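Local coordinates for protein toll-like receptor 13 (Mus musculus, PDB 4Z0C) that recognises single-stranded bacterial 23S ribosomal RNA through its leucine-rich-repeat ectodomain and signals through MYD88 to start an inflammatory response, at residues Asn458-Leu463 and Leu477-Asn482; Ala409-Thr414 and Asp433-Thr438. All coordinates share one frame; numbering follows the deposited sequence.

Contact 1. Residues Asn458-Leu463 and Leu477-Asn482. With nucleotides of chain C.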
loop_
_atom_site.group_PDB
_atom_site.type_symbol
_atom_site.label_atom_id
_atom_site.label_comp_id
_atom_site.label_asym_id
_atom_site.label_seq_id
_atom_site.Cartn_x
_atom_site.Cartn_y
_atom_site.Cartn_z
ATOM N N ASN A 458 -7.899 -5.844 -5.148
ATOM C CA ASN A 458 -8.864 -5.013 -5.847
ATOM C C ASN A 458 -8.796 -3.608 -5.270
ATOM O O ASN A 458 -7.775 -3.224 -4.690
ATOM C CB ASN A 458 -10.248 -5.610 -5.709
ATOM C CG ASN A 458 -10.419 -6.801 -6.606
ATOM O OD1 ASN A 458 -10.583 -6.643 -7.815
ATOM N ND2 ASN A 458 -10.326 -8.004 -6.040
ATOM N N CYS A 459 -9.840 -2.818 -5.445
ATOM C CA CYS A 459 -9.861 -1.508 -4.791
ATOM C C CYS A 459 -11.074 -1.412 -3.880
ATOM O O CYS A 459 -11.724 -0.369 -3.830
ATOM C CB CYS A 459 -9.923 -0.370 -5.826
ATOM S SG CYS A 459 -9.049 -0.637 -7.417
ATOM N N LEU A 460 -11.390 -2.490 -3.165
ATOM C CA LEU A 460 -12.644 -2.536 -2.406
ATOM C C LEU A 460 -12.670 -1.544 -1.245
ATOM O O LEU A 460 -11.787 -1.572 -0.385
ATOM C CB LEU A 460 -12.936 -3.940 -1.892
ATOM C CG LEU A 460 -13.329 -5.018 -2.893
ATOM C CD1 LEU A 460 -13.297 -6.395 -2.212
ATOM C CD2 LEU A 460 -14.691 -4.733 -3.468
ATOM N N LYS A 461 -13.673 -0.665 -1.244
ATOM C CA LYS A 461 -13.902 0.278 -0.145
ATOM C C LYS A 461 -15.226 -0.048 0.529
ATOM O O LYS A 461 -15.331 -0.078 1.754
ATOM C CB LYS A 461 -13.963 1.719 -0.663
ATOM C CG LYS A 461 -12.666 2.257 -1.257
ATOM C CD LYS A 461 -12.579 3.769 -1.118
ATOM C CE LYS A 461 -11.600 4.399 -2.111
ATOM N NZ LYS A 461 -10.263 3.752 -2.160
ATOM N N ILE A 462 -16.238 -0.297 -0.295
ATOM C CA ILE A 462 -17.611 -0.482 0.168
ATOM C C ILE A 462 -18.095 -1.914 -0.004
ATOM O O ILE A 462 -18.173 -2.425 -1.121
ATOM C CB ILE A 462 -18.590 0.454 -0.602
ATOM C CG1 ILE A 462 -18.093 1.900 -0.555
ATOM C CG2 ILE A 462 -20.007 0.336 -0.060
ATOM C CD1 ILE A 462 -18.110 2.508 0.836
ATOM N N LEU A 463 -18.421 -2.559 1.111
ATOM C CA LEU A 463 -19.036 -3.876 1.082
ATOM C C LEU A 463 -20.469 -3.779 1.583
ATOM O O LEU A 463 -20.698 -3.601 2.774
ATOM C CB LEU A 463 -18.239 -4.870 1.929
ATOM C CG LEU A 463 -16.764 -5.116 1.612
ATOM C CD1 LEU A 463 -16.206 -6.193 2.512
ATOM C CD2 LEU A 463 -16.607 -5.534 0.194
ATOM N N LEU A 477 -11.687 -16.996 2.824
ATOM C CA LEU A 477 -12.025 -15.713 2.210
ATOM C C LEU A 477 -10.820 -14.790 2.267
ATOM O O LEU A 477 -10.365 -14.414 3.354
ATOM C CB LEU A 477 -13.240 -15.081 2.905
ATOM C CG LEU A 477 -13.735 -13.686 2.497
ATOM C CD1 LEU A 477 -14.125 -13.530 1.001
ATOM C CD2 LEU A 477 -14.913 -13.299 3.385
ATOM N N ASP A 478 -10.310 -14.438 1.091
ATOM C CA ASP A 478 -9.135 -13.586 0.970
ATOM C C ASP A 478 -9.540 -12.166 0.541
ATOM O O ASP A 478 -9.992 -11.952 -0.592
ATOM C CB ASP A 478 -8.171 -14.175 -0.053
ATOM C CG ASP A 478 -6.859 -13.399 -0.142
ATOM O OD1 ASP A 478 -6.790 -12.275 0.395
ATOM O OD2 ASP A 478 -5.894 -13.899 -0.763
ATOM N N LEU A 479 -9.374 -11.201 1.451
ATOM C CA LEU A 479 -9.693 -9.793 1.184
ATOM C C LEU A 479 -8.476 -8.895 1.349
ATOM O O LEU A 479 -8.617 -7.707 1.580
ATOM C CB LEU A 479 -10.815 -9.306 2.108
ATOM C CG LEU A 479 -12.214 -9.789 1.736
ATOM C CD1 LEU A 479 -13.210 -9.585 2.862
ATOM C CD2 LEU A 479 -12.679 -9.066 0.486
ATOM N N MET A 480 -7.284 -9.472 1.251
ATOM C CA MET A 480 -6.043 -8.715 1.428
ATOM C C MET A 480 -5.833 -7.643 0.368
ATOM O O MET A 480 -6.316 -7.760 -0.768
ATOM C CB MET A 480 -4.844 -9.667 1.428
ATOM C CG MET A 480 -4.951 -10.794 2.481
ATOM S SD MET A 480 -3.744 -10.754 3.825
ATOM C CE MET A 480 -2.172 -10.890 2.977
ATOM N N TYR A 481 -5.110 -6.594 0.742
ATOM C CA TYR A 481 -4.759 -5.529 -0.200
ATOM C C TYR A 481 -5.963 -4.868 -0.860
ATOM O O TYR A 481 -6.055 -4.787 -2.069
ATOM C CB TYR A 481 -3.772 -6.028 -1.242
ATOM C CG TYR A 481 -2.435 -6.324 -0.640
ATOM C CD1 TYR A 481 -1.497 -5.321 -0.472
ATOM C CD2 TYR A 481 -2.121 -7.600 -0.193
ATOM C CE1 TYR A 481 -0.265 -5.583 0.103
ATOM C CE2 TYR A 481 -0.889 -7.874 0.392
ATOM C CZ TYR A 481 0.034 -6.864 0.523
ATOM O OH TYR A 481 1.259 -7.123 1.098
ATOM N N ASN A 482 -6.882 -4.396 -0.033
ATOM C CA ASN A 482 -7.942 -3.523 -0.484
ATOM C C ASN A 482 -7.920 -2.247 0.319
ATOM O O ASN A 482 -6.867 -1.862 0.823
ATOM C CB ASN A 482 -9.296 -4.219 -0.411
ATOM C CG ASN A 482 -9.493 -5.204 -1.546
ATOM O OD1 ASN A 482 -9.763 -4.800 -2.680
ATOM N ND2 ASN A 482 -9.351 -6.489 -1.254
ATOM P P G C 3 5.030 -8.677 -0.474
ATOM O OP1 G C 3 4.553 -7.371 -0.945
ATOM O OP2 G C 3 6.143 -8.698 0.505
ATOM O "O5'" G C 3 3.764 -9.436 0.124
ATOM C "C5'" G C 3 3.549 -9.372 1.538
ATOM C "C4'" G C 3 2.941 -10.630 2.117
ATOM O "O4'" G C 3 1.561 -10.746 1.694
ATOM C "C3'" G C 3 3.616 -11.950 1.731
ATOM O "O3'" G C 3 3.435 -12.888 2.790
ATOM C "C2'" G C 3 2.767 -12.412 0.557
ATOM O "O2'" G C 3 2.802 -13.803 0.360
ATOM C "C1'" G C 3 1.373 -11.957 0.997
ATOM N N9 G C 3 0.424 -11.686 -0.074
ATOM C C8 G C 3 0.568 -10.798 -1.110
ATOM N N7 G C 3 -0.482 -10.756 -1.879
ATOM C C5 G C 3 -1.376 -11.655 -1.311
ATOM C C6 G C 3 -2.687 -12.036 -1.703
ATOM O O6 G C 3 -3.355 -11.672 -2.670
ATOM N N1 G C 3 -3.232 -12.968 -0.840
ATOM C C2 G C 3 -2.594 -13.485 0.260
ATOM N N2 G C 3 -3.300 -14.384 0.956
ATOM N N3 G C 3 -1.373 -13.147 0.637
ATOM C C4 G C 3 -0.830 -12.233 -0.188
#
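N482 sets its CG beside the backbone N and anti to the carbonyl carbon (chi1 -77°), which carries the amide toward 458-463 and delivers its oxygen to the peptide N-H of L460. This is the asparagine ladder of a leucine-rich-repeat solenoid, joining LRR 19 to the turn of LRR 18. The bond from L460 N to N482 OD1 is 2.9 Å long and nearly straight at 166°, although the donor is tilted from the carbonyl plane. The other half of the amide is turned back on its own segment: N482 ND2 donates to L479 O, staying in the plane of its amide but reaching the carbonyl from above. N482 ND2 also donates to L455 O, so the buried amide is gripped at both ends and its rotation is fixed.

L460 lies alongside N482, its CB and CG against OD1, and its CD1 meets CD2 of L479 at 3.8 Å, the two leucines crossing at about a right angle.

The same turn presents the RNA-binding residues on its other flank. D478 OD1 accepts the N-H of M480 in an Asx turn, which holds the carboxylate while OD2 accepts from both N1 and N2 of guanosine G3 of chain C, D478 OD2 lying 2.8 Å from N1. Y481, stacked with H457 and F505, brings CE2 within 3.6 Å of C8 of that nucleotide, and the bent chain of M480 sets CE 3.3 Å from its N3.

Contact 2. Residues Ala409-Thr414 and Asp433-Thr438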
loop_
_atom_site.group_PDB
_atom_site.type_symbol
_atom_site.label_atom_id
_atom_site.label_comp_id
_atom_site.label_asym_id
_atom_site.label_seq_id
_atom_site.Cartn_x
_atom_site.Cartn_y
_atom_site.Cartn_z
ATOM N N ALA A 409 -6.328 -10.908 -12.406
ATOM C CA ALA A 409 -5.587 -9.922 -13.191
ATOM C C ALA A 409 -6.250 -9.566 -14.514
ATOM O O ALA A 409 -5.596 -9.074 -15.438
ATOM C CB ALA A 409 -4.143 -10.344 -13.394
ATOM N N CYS A 410 -7.552 -9.799 -14.604
ATOM C CA CYS A 410 -8.322 -9.162 -15.653
ATOM C C CYS A 410 -8.551 -7.691 -15.247
ATOM O O CYS A 410 -7.905 -7.194 -14.321
ATOM C CB CYS A 410 -9.648 -9.872 -15.843
ATOM S SG CYS A 410 -9.464 -11.517 -16.514
ATOM N N TRP A 411 -9.449 -6.989 -15.936
ATOM C CA TRP A 411 -9.683 -5.574 -15.633
ATOM C C TRP A 411 -11.072 -5.348 -15.057
ATOM O O TRP A 411 -11.655 -4.274 -15.201
ATOM C CB TRP A 411 -9.498 -4.711 -16.885
ATOM C CG TRP A 411 -8.116 -4.705 -17.444
ATOM C CD1 TRP A 411 -7.001 -5.296 -16.911
ATOM C CD2 TRP A 411 -7.695 -4.080 -18.661
ATOM N NE1 TRP A 411 -5.911 -5.068 -17.720
ATOM C CE2 TRP A 411 -6.312 -4.330 -18.805
ATOM C CE3 TRP A 411 -8.357 -3.355 -19.655
ATOM C CZ2 TRP A 411 -5.576 -3.851 -19.886
ATOM C CZ3 TRP A 411 -7.622 -2.880 -20.738
ATOM C CH2 TRP A 411 -6.246 -3.124 -20.839
ATOM N N ILE A 412 -11.610 -6.367 -14.411
ATOM C CA ILE A 412 -13.017 -6.347 -14.043
ATOM C C ILE A 412 -13.393 -5.198 -13.104
ATOM O O ILE A 412 -12.795 -4.958 -12.033
ATOM C CB ILE A 412 -13.468 -7.699 -13.495
ATOM C CG1 ILE A 412 -13.402 -8.741 -14.629
ATOM C CG2 ILE A 412 -14.864 -7.583 -12.862
ATOM C CD1 ILE A 412 -13.329 -10.176 -14.146
ATOM N N VAL A 413 -14.407 -4.486 -13.556
ATOM C CA VAL A 413 -14.736 -3.184 -13.044
ATOM C C VAL A 413 -16.007 -3.310 -12.216
ATOM O O VAL A 413 -16.264 -2.511 -11.328
ATOM C CB VAL A 413 -14.884 -2.249 -14.262
ATOM C CG1 VAL A 413 -16.324 -1.798 -14.480
ATOM C CG2 VAL A 413 -13.876 -1.134 -14.204
ATOM N N THR A 414 -16.791 -4.351 -12.480
ATOM C CA THR A 414 -18.026 -4.536 -11.733
ATOM C C THR A 414 -18.546 -5.974 -11.872
ATOM O O THR A 414 -18.347 -6.629 -12.900
ATOM C CB THR A 414 -19.103 -3.515 -12.195
ATOM O OG1 THR A 414 -20.184 -3.459 -11.256
ATOM C CG2 THR A 414 -19.616 -3.859 -13.579
ATOM N N ASP A 433 -6.829 -9.205 -8.035
ATOM C CA ASP A 433 -6.082 -8.285 -8.874
ATOM C C ASP A 433 -6.934 -7.720 -10.016
ATOM O O ASP A 433 -6.419 -7.361 -11.073
ATOM C CB ASP A 433 -4.816 -8.943 -9.406
ATOM C CG ASP A 433 -3.847 -7.939 -10.003
ATOM O OD1 ASP A 433 -3.898 -6.759 -9.598
ATOM O OD2 ASP A 433 -3.063 -8.322 -10.902
ATOM N N ASN A 434 -8.240 -7.646 -9.802
ATOM C CA ASN A 434 -9.090 -6.924 -10.733
ATOM C C ASN A 434 -9.194 -5.442 -10.353
ATOM O O ASN A 434 -8.263 -4.898 -9.762
ATOM C CB ASN A 434 -10.447 -7.615 -10.877
ATOM C CG ASN A 434 -10.362 -8.870 -11.773
ATOM O OD1 ASN A 434 -10.220 -8.766 -12.987
ATOM N ND2 ASN A 434 -10.468 -10.045 -11.173
ATOM N N ASN A 435 -10.287 -4.782 -10.727
ATOM C CA ASN A 435 -10.501 -3.368 -10.397
ATOM C C ASN A 435 -11.805 -3.190 -9.638
ATOM O O ASN A 435 -12.501 -2.202 -9.842
ATOM C CB ASN A 435 -10.590 -2.502 -11.668
ATOM C CG ASN A 435 -9.311 -2.512 -12.492
ATOM O OD1 ASN A 435 -8.202 -2.476 -11.949
ATOM N ND2 ASN A 435 -9.463 -2.550 -13.811
ATOM N N ILE A 436 -12.177 -4.148 -8.801
ATOM C CA ILE A 436 -13.509 -4.094 -8.219
ATOM C C ILE A 436 -13.521 -3.168 -7.026
ATOM O O ILE A 436 -12.714 -3.351 -6.104
ATOM C CB ILE A 436 -14.025 -5.482 -7.841
ATOM C CG1 ILE A 436 -14.075 -6.359 -9.087
ATOM C CG2 ILE A 436 -15.403 -5.371 -7.235
ATOM C CD1 ILE A 436 -14.086 -7.870 -8.812
ATOM N N ARG A 437 -14.425 -2.174 -7.052
ATOM C CA ARG A 437 -14.483 -1.105 -6.035
ATOM C C ARG A 437 -15.559 -1.294 -4.978
ATOM O O ARG A 437 -15.370 -0.895 -3.826
ATOM C CB ARG A 437 -14.636 0.280 -6.680
ATOM C CG ARG A 437 -13.333 0.768 -7.262
ATOM C CD ARG A 437 -13.446 2.060 -8.051
ATOM N NE ARG A 437 -12.212 2.234 -8.808
ATOM C CZ ARG A 437 -11.596 3.393 -9.005
ATOM N NH1 ARG A 437 -12.109 4.521 -8.527
ATOM N NH2 ARG A 437 -10.467 3.423 -9.701
ATOM N N THR A 438 -16.680 -1.901 -5.353
ATOM C CA THR A 438 -17.711 -2.235 -4.375
ATOM C C THR A 438 -18.270 -3.640 -4.606
ATOM O O THR A 438 -18.240 -4.165 -5.715
ATOM C CB THR A 438 -18.906 -1.248 -4.368
ATOM O OG1 THR A 438 -19.871 -1.675 -5.332
ATOM C CG2 THR A 438 -18.460 0.157 -4.677
#
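Three hydrogen bonds link I412 and W411 to the asparagine pair N434 and N435, tying LRR 16 to LRR 17. Both backbone polar groups of I412 are engaged. N434 CG stands beside its backbone N (chi1 -77°), which brings OD1 to the I412 N-H, I412 N lying 3.1 Å from N434 OD1 at 159°; the I412 carbonyl receives the N-H of N435, I412 O lying 2.8 Å from N435 N. N434 is a rung of the asparagine ladder: its ND2 is bound to L431 O and L407 O, and CB, CG1 and CD1 of I412 pack against its amide oxygen. A weak third bond runs from N435 ND2 to W411 O, and the OD1 of this amide pairs with R437 of the second subunit.

Carbon-to-oxygen contacts lie at the start of the segments. A409 CA approaches D433 O at 3.4 Å in a C-H...O contact, and the CB of A409 rests on OD2 of the D433 carboxylate.

Apolar contact joins I412 and I436, whose side chains lie side by side and point the same way, CG2 of I412 meeting CG1 of I436 at 4.0 Å. W411 and V413 pack on V413 and W411, respectively, of the second subunit.

The touching parts of the two segments run almost parallel, 8° apart, as successive turns of the solenoid; 409-414 follows strand 404-406, whereas 433-438 comes after strand 428-430 and runs into strand 438-439.

In the fold
Contact 2 comes first along the chain and closes before contact 1 opens; together they span LRR 16 to LRR 19 of the ectodomain, with their centres about 10 Å apart. Strands 404-406, 428-430, 452-454 and 476-478 follow one another in the parallel run of the solenoid and lead into these turns. The contacts meet directly: the N-H groups of C459 and K461 probably bond to the carbonyls of I436 and R437, while N458 OD1 accepts from I436 N, carrying the asparagine ladder on from N434. Strands 438-439 and 462-463 also pair in parallel. One stack of repeats thus joins the subunit interface at contact 2 to the guanosine-binding turn of contact 1.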